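Local atomic coordinates of chintase (PDB entry 5YUQ), a protein that probably hydrolyses the beta-1,4 linkages of chitin, as a family 18 glycoside hydrolase whose active site forms a tunnel. Residues 179-191 / 194-207. Numbering follows the deposited sequence. Where two conformers were deposited one is given.
Sequences MAYDVNGIRDKNA and NAPLYYSPKVTGVE
With CG of Asn184 trans to its carbonyl carbon (chi1 -64°) and CG of Asn194 instead trans to its backbone N (chi1 178°), each amide swings its oxygen onto a backbone N-H of the facing segment. Asn184 OD1 takes the N-H of Glu207 at 2.8 Å, almost head-on, while Val206 CB packs against the same oxygen; Asn184 ND2 turns instead to Ala193 O and to a water that also binds Glu207 O. Asn194 grips twice: its backbone O receives Val183 N at 3.0 Å in a nearly straight bond, and its OD1 receives Asp182 N at 2.9 Å from above the amide plane. The Asp182 carboxylate runs alongside this amide, OD1 held by Tyr235 and by Arg237, which also bonds weakly to Asn194 OD1. Beside them Val183 CG2 packs against CD of the Pro196 ring, 3.8 Å away. At the far end Asn190 N binds Gly205 O, and Asn190 ND2 adds Thr204 O at 2.9 Å, which lies in the Asn190 amide plane though ND2 stands above the Thr204 carbonyl plane. Glu207, bent at chi2, brings CG to 3.1 Å from Val183 O and crosses Asp188 at about a right angle, OE2 2.6 Å from Asp188 OD1; Asp188 OD2 accepts Gly185 N across the turn 185-188. All this lies in the long loop from strand 175-178 to helix 211-220 of the family's TIM barrel. Asparagine side chains thus make three of the five hydrogen bonds between the segments, and the short carboxylate pair suggests that one acid holds a proton.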
loop_
_atom_site.group_PDB
_atom_site.type_symbol
_atom_site.label_atom_id
_atom_site.label_comp_id
_atom_site.label_asym_id
_atom_site.label_seq_id
_atom_site.Cartn_x
_atom_site.Cartn_y
_atom_site.Cartn_z
ATOM N N MET A 179 -2.025 1.913 4.089
ATOM C CA MET A 179 -1.233 0.792 3.607
ATOM C C MET A 179 -0.952 -0.178 4.744
ATOM O O MET A 179 0.164 -0.263 5.256
ATOM C CB MET A 179 0.048 1.298 2.948
ATOM C CG MET A 179 -0.248 2.094 1.680
ATOM S SD MET A 179 1.210 2.804 0.901
ATOM C CE MET A 179 2.408 1.490 1.162
ATOM N N ALA A 180 -1.992 -0.901 5.146
ATOM C CA ALA A 180 -1.885 -1.865 6.232
ATOM C C ALA A 180 -1.322 -3.180 5.728
ATOM O O ALA A 180 -1.954 -4.223 5.831
ATOM C CB ALA A 180 -3.247 -2.090 6.858
ATOM N N TYR A 181 -0.120 -3.109 5.180
ATOM C CA TYR A 181 0.578 -4.280 4.706
ATOM C C TYR A 181 2.058 -3.945 4.756
ATOM O O TYR A 181 2.417 -2.806 5.057
ATOM C CB TYR A 181 0.100 -4.695 3.307
ATOM C CG TYR A 181 -0.162 -3.580 2.315
ATOM C CD1 TYR A 181 0.881 -2.866 1.753
ATOM C CD2 TYR A 181 -1.451 -3.293 1.890
ATOM C CE1 TYR A 181 0.652 -1.860 0.827
ATOM C CE2 TYR A 181 -1.696 -2.298 0.948
ATOM C CZ TYR A 181 -0.639 -1.589 0.420
ATOM O OH TYR A 181 -0.859 -0.605 -0.516
ATOM N N ASP A 182 2.905 -4.940 4.511
ATOM C CA ASP A 182 4.340 -4.809 4.751
ATOM C C ASP A 182 4.593 -4.346 6.177
ATOM O O ASP A 182 5.514 -3.569 6.433
ATOM C CB ASP A 182 4.996 -3.838 3.766
ATOM C CG ASP A 182 4.832 -4.262 2.329
ATOM O OD1 ASP A 182 4.589 -5.460 2.068
ATOM O OD2 ASP A 182 4.948 -3.384 1.454
ATOM N N VAL A 183 3.778 -4.828 7.105
ATOM C CA VAL A 183 3.855 -4.359 8.480
ATOM C C VAL A 183 5.081 -4.935 9.174
ATOM O O VAL A 183 5.839 -4.206 9.822
ATOM C CB VAL A 183 2.585 -4.700 9.273
ATOM C CG1 VAL A 183 2.777 -4.333 10.740
ATOM C CG2 VAL A 183 1.386 -3.960 8.693
ATOM N N ASN A 184 5.299 -6.236 9.018
ATOM C CA ASN A 184 6.451 -6.862 9.641
ATOM C C ASN A 184 7.464 -7.357 8.625
ATOM O O ASN A 184 7.127 -7.606 7.463
ATOM C CB ASN A 184 5.998 -7.986 10.561
ATOM C CG ASN A 184 5.180 -7.469 11.716
ATOM O OD1 ASN A 184 5.715 -6.846 12.624
ATOM N ND2 ASN A 184 3.877 -7.710 11.681
ATOM N N GLY A 185 8.710 -7.472 9.060
ATOM C CA GLY A 185 9.759 -7.972 8.198
ATOM C C GLY A 185 11.062 -8.152 8.936
ATOM O O GLY A 185 11.082 -8.380 10.147
ATOM N N ILE A 186 12.168 -8.111 8.202
ATOM C CA ILE A 186 13.486 -8.332 8.852
ATOM C C ILE A 186 13.922 -7.332 9.907
ATOM O O ILE A 186 14.849 -7.595 10.602
ATOM C CB ILE A 186 14.668 -8.439 7.878
ATOM C CG1 ILE A 186 14.852 -7.165 7.042
ATOM C CG2 ILE A 186 14.480 -9.618 6.982
ATOM C CD1 ILE A 186 16.174 -7.165 6.333
ATOM N N ARG A 187 13.246 -6.195 9.979
ATOM C CA ARG A 187 13.594 -5.226 11.010
ATOM C C ARG A 187 13.067 -5.682 12.367
ATOM O O ARG A 187 13.361 -5.079 13.396
ATOM C CB ARG A 187 13.067 -3.828 10.658
ATOM C CG ARG A 187 13.972 -3.045 9.703
ATOM C CD ARG A 187 13.233 -1.880 9.038
ATOM N NE ARG A 187 12.953 -2.154 7.628
ATOM C CZ ARG A 187 11.810 -1.861 7.014
ATOM N NH1 ARG A 187 10.824 -1.277 7.684
ATOM N NH2 ARG A 187 11.650 -2.150 5.729
ATOM N N ASP A 188 12.300 -6.764 12.360
ATOM C CA ASP A 188 11.730 -7.322 13.581
ATOM C C ASP A 188 12.399 -8.629 13.988
ATOM O O ASP A 188 12.808 -9.422 13.137
ATOM C CB ASP A 188 10.242 -7.565 13.375
ATOM C CG ASP A 188 9.507 -6.297 13.075
ATOM O OD1 ASP A 188 9.369 -5.486 14.010
ATOM O OD2 ASP A 188 9.093 -6.097 11.916
ATOM N N LYS A 189 12.497 -8.844 15.297
ATOM C CA LYS A 189 13.103 -10.057 15.851
ATOM C C LYS A 189 12.311 -11.335 15.556
ATOM O O LYS A 189 12.899 -12.398 15.345
ATOM C CB LYS A 189 13.285 -9.900 17.362
ATOM C CG LYS A 189 14.412 -8.951 17.765
ATOM C CD LYS A 189 15.726 -9.696 17.962
ATOM C CE LYS A 189 16.866 -8.750 18.321
ATOM N NZ LYS A 189 17.243 -7.882 17.168
ATOM N N ASN A 190 10.985 -11.224 15.549
ATOM C CA ASN A 190 10.101 -12.357 15.308
ATOM C C ASN A 190 9.341 -12.175 14.010
ATOM O O ASN A 190 9.152 -11.050 13.540
ATOM C CB ASN A 190 9.088 -12.510 16.453
ATOM C CG ASN A 190 9.734 -12.906 17.755
ATOM O OD1 ASN A 190 10.639 -13.738 17.778
ATOM N ND2 ASN A 190 9.270 -12.321 18.854
ATOM N N ALA A 191 8.898 -13.286 13.435
ATOM C CA ALA A 191 7.952 -13.221 12.333
ATOM C C ALA A 191 6.665 -12.575 12.826
ATOM O O ALA A 191 6.294 -12.710 13.990
ATOM C CB ALA A 191 7.666 -14.612 11.808
ATOM N N ASN A 194 2.037 -10.049 7.554
ATOM C CA ASN A 194 2.254 -9.021 6.547
ATOM C C ASN A 194 1.212 -7.926 6.699
ATOM O O ASN A 194 1.509 -6.731 6.646
ATOM C CB ASN A 194 2.130 -9.651 5.156
ATOM C CG ASN A 194 2.297 -8.647 4.043
ATOM O OD1 ASN A 194 3.146 -7.758 4.110
ATOM N ND2 ASN A 194 1.488 -8.789 2.998
ATOM N N ALA A 195 -0.029 -8.361 6.872
ATOM C CA ALA A 195 -1.154 -7.446 6.955
ATOM C C ALA A 195 -2.061 -7.866 8.095
ATOM O O ALA A 195 -3.197 -8.268 7.873
ATOM C CB ALA A 195 -1.906 -7.445 5.650
ATOM N N PRO A 196 -1.560 -7.769 9.333
ATOM C CA PRO A 196 -2.402 -8.179 10.456
ATOM C C PRO A 196 -3.619 -7.285 10.568
ATOM O O PRO A 196 -3.504 -6.074 10.358
ATOM C CB PRO A 196 -1.501 -7.963 11.670
ATOM C CG PRO A 196 -0.509 -6.918 11.240
ATOM C CD PRO A 196 -0.296 -7.146 9.770
ATOM N N LEU A 197 -4.769 -7.866 10.885
ATOM C CA LEU A 197 -5.951 -7.053 11.138
ATOM C C LEU A 197 -5.873 -6.506 12.554
ATOM O O LEU A 197 -6.298 -5.383 12.820
ATOM C CB LEU A 197 -7.215 -7.883 10.935
ATOM C CG LEU A 197 -8.531 -7.135 11.163
ATOM C CD1 LEU A 197 -8.621 -5.923 10.261
ATOM C CD2 LEU A 197 -9.687 -8.087 10.901
ATOM N N TYR A 198 -5.300 -7.298 13.453
ATOM C CA TYR A 198 -5.088 -6.871 14.835
ATOM C C TYR A 198 -3.661 -7.118 15.293
ATOM O O TYR A 198 -2.956 -7.974 14.745
ATOM C CB TYR A 198 -6.036 -7.612 15.786
ATOM C CG TYR A 198 -7.492 -7.423 15.476
ATOM C CD1 TYR A 198 -8.149 -6.262 15.863
ATOM C CD2 TYR A 198 -8.215 -8.394 14.805
ATOM C CE1 TYR A 198 -9.480 -6.079 15.586
ATOM C CE2 TYR A 198 -9.552 -8.215 14.525
ATOM C CZ TYR A 198 -10.177 -7.053 14.921
ATOM O OH TYR A 198 -11.511 -6.861 14.648
ATOM N N TYR A 199 -3.256 -6.358 16.304
ATOM C CA TYR A 199 -1.997 -6.551 16.999
ATOM C C TYR A 199 -2.283 -6.609 18.486
ATOM O O TYR A 199 -3.002 -5.767 19.016
ATOM C CB TYR A 199 -1.014 -5.414 16.719
ATOM C CG TYR A 199 0.085 -5.350 17.753
ATOM C CD1 TYR A 199 1.128 -6.265 17.730
ATOM C CD2 TYR A 199 0.068 -4.397 18.764
ATOM C CE1 TYR A 199 2.131 -6.233 18.680
ATOM C CE2 TYR A 199 1.075 -4.353 19.726
ATOM C CZ TYR A 199 2.102 -5.277 19.672
ATOM O OH TYR A 199 3.108 -5.255 20.616
ATOM N N SER A 200 -1.672 -7.567 19.134
ATOM C CA SER A 200 -1.810 -7.687 20.569
ATOM C C SER A 200 -0.520 -7.339 21.253
ATOM O O SER A 200 0.500 -7.813 20.936
ATOM C CB SER A 200 -2.180 -9.106 20.983
ATOM O OG SER A 200 -1.979 -9.330 22.337
ATOM N N PRO A 201 -0.667 -6.450 22.302
ATOM C CA PRO A 201 0.558 -6.084 23.027
ATOM C C PRO A 201 1.299 -7.199 23.757
ATOM O O PRO A 201 2.397 -7.041 24.179
ATOM C CB PRO A 201 0.069 -5.046 24.057
ATOM C CG PRO A 201 -1.148 -4.511 23.518
ATOM C CD PRO A 201 -1.830 -5.691 22.932
ATOM N N LYS A 202 0.656 -8.323 23.901
ATOM C CA LYS A 202 1.256 -9.508 24.505
ATOM C C LYS A 202 2.299 -10.155 23.591
ATOM O O LYS A 202 3.119 -10.953 24.047
ATOM C CB LYS A 202 0.168 -10.517 24.892
ATOM C CG LYS A 202 -0.659 -10.081 26.106
ATOM C CD LYS A 202 -2.037 -10.737 26.134
ATOM C CE LYS A 202 -1.982 -12.191 26.579
ATOM N NZ LYS A 202 -1.565 -12.318 28.005
ATOM N N VAL A 203 2.265 -9.806 22.305
ATOM C CA VAL A 203 3.247 -10.298 21.340
ATOM C C VAL A 203 4.395 -9.304 21.187
ATOM O O VAL A 203 4.182 -8.169 20.765
ATOM C CB VAL A 203 2.605 -10.514 19.950
ATOM C CG1 VAL A 203 3.630 -11.053 18.964
ATOM C CG2 VAL A 203 1.419 -11.453 20.048
ATOM N N THR A 204 5.611 -9.728 21.527
ATOM C CA THR A 204 6.772 -8.860 21.383
ATOM C C THR A 204 7.563 -9.229 20.137
ATOM O O THR A 204 7.336 -10.283 19.537
ATOM C CB THR A 204 7.698 -8.936 22.609
ATOM O OG1 THR A 204 8.016 -10.305 22.882
ATOM C CG2 THR A 204 7.025 -8.325 23.825
ATOM N N GLY A 205 8.477 -8.349 19.741
ATOM C CA GLY A 205 9.365 -8.642 18.632
ATOM C C GLY A 205 8.767 -8.409 17.264
ATOM O O GLY A 205 9.327 -8.837 16.256
ATOM N N VAL A 206 7.620 -7.735 17.225
ATOM C CA VAL A 206 6.985 -7.380 15.959
ATOM C C VAL A 206 6.582 -5.914 16.033
ATOM O O VAL A 206 6.650 -5.301 17.101
ATOM C CB VAL A 206 5.741 -8.240 15.660
ATOM C CG1 VAL A 206 6.107 -9.732 15.604
ATOM C CG2 VAL A 206 4.654 -7.994 16.690
ATOM N N GLU A 207 6.161 -5.350 14.907
ATOM C CA GLU A 207 5.686 -3.969 14.900
ATOM C C GLU A 207 4.348 -3.888 15.613
ATOM O O GLU A 207 3.470 -4.709 15.383
ATOM C CB GLU A 207 5.536 -3.461 13.469
ATOM C CG GLU A 207 6.843 -3.423 12.699
ATOM C CD GLU A 207 7.874 -2.514 13.337
ATOM O OE1 GLU A 207 7.545 -1.348 13.640
ATOM O OE2 GLU A 207 9.024 -2.957 13.541
HETATM O O HOH W 1 2.087 -6.293 13.799
HETATM O O HOH W 2 5.576 -8.837 6.104
#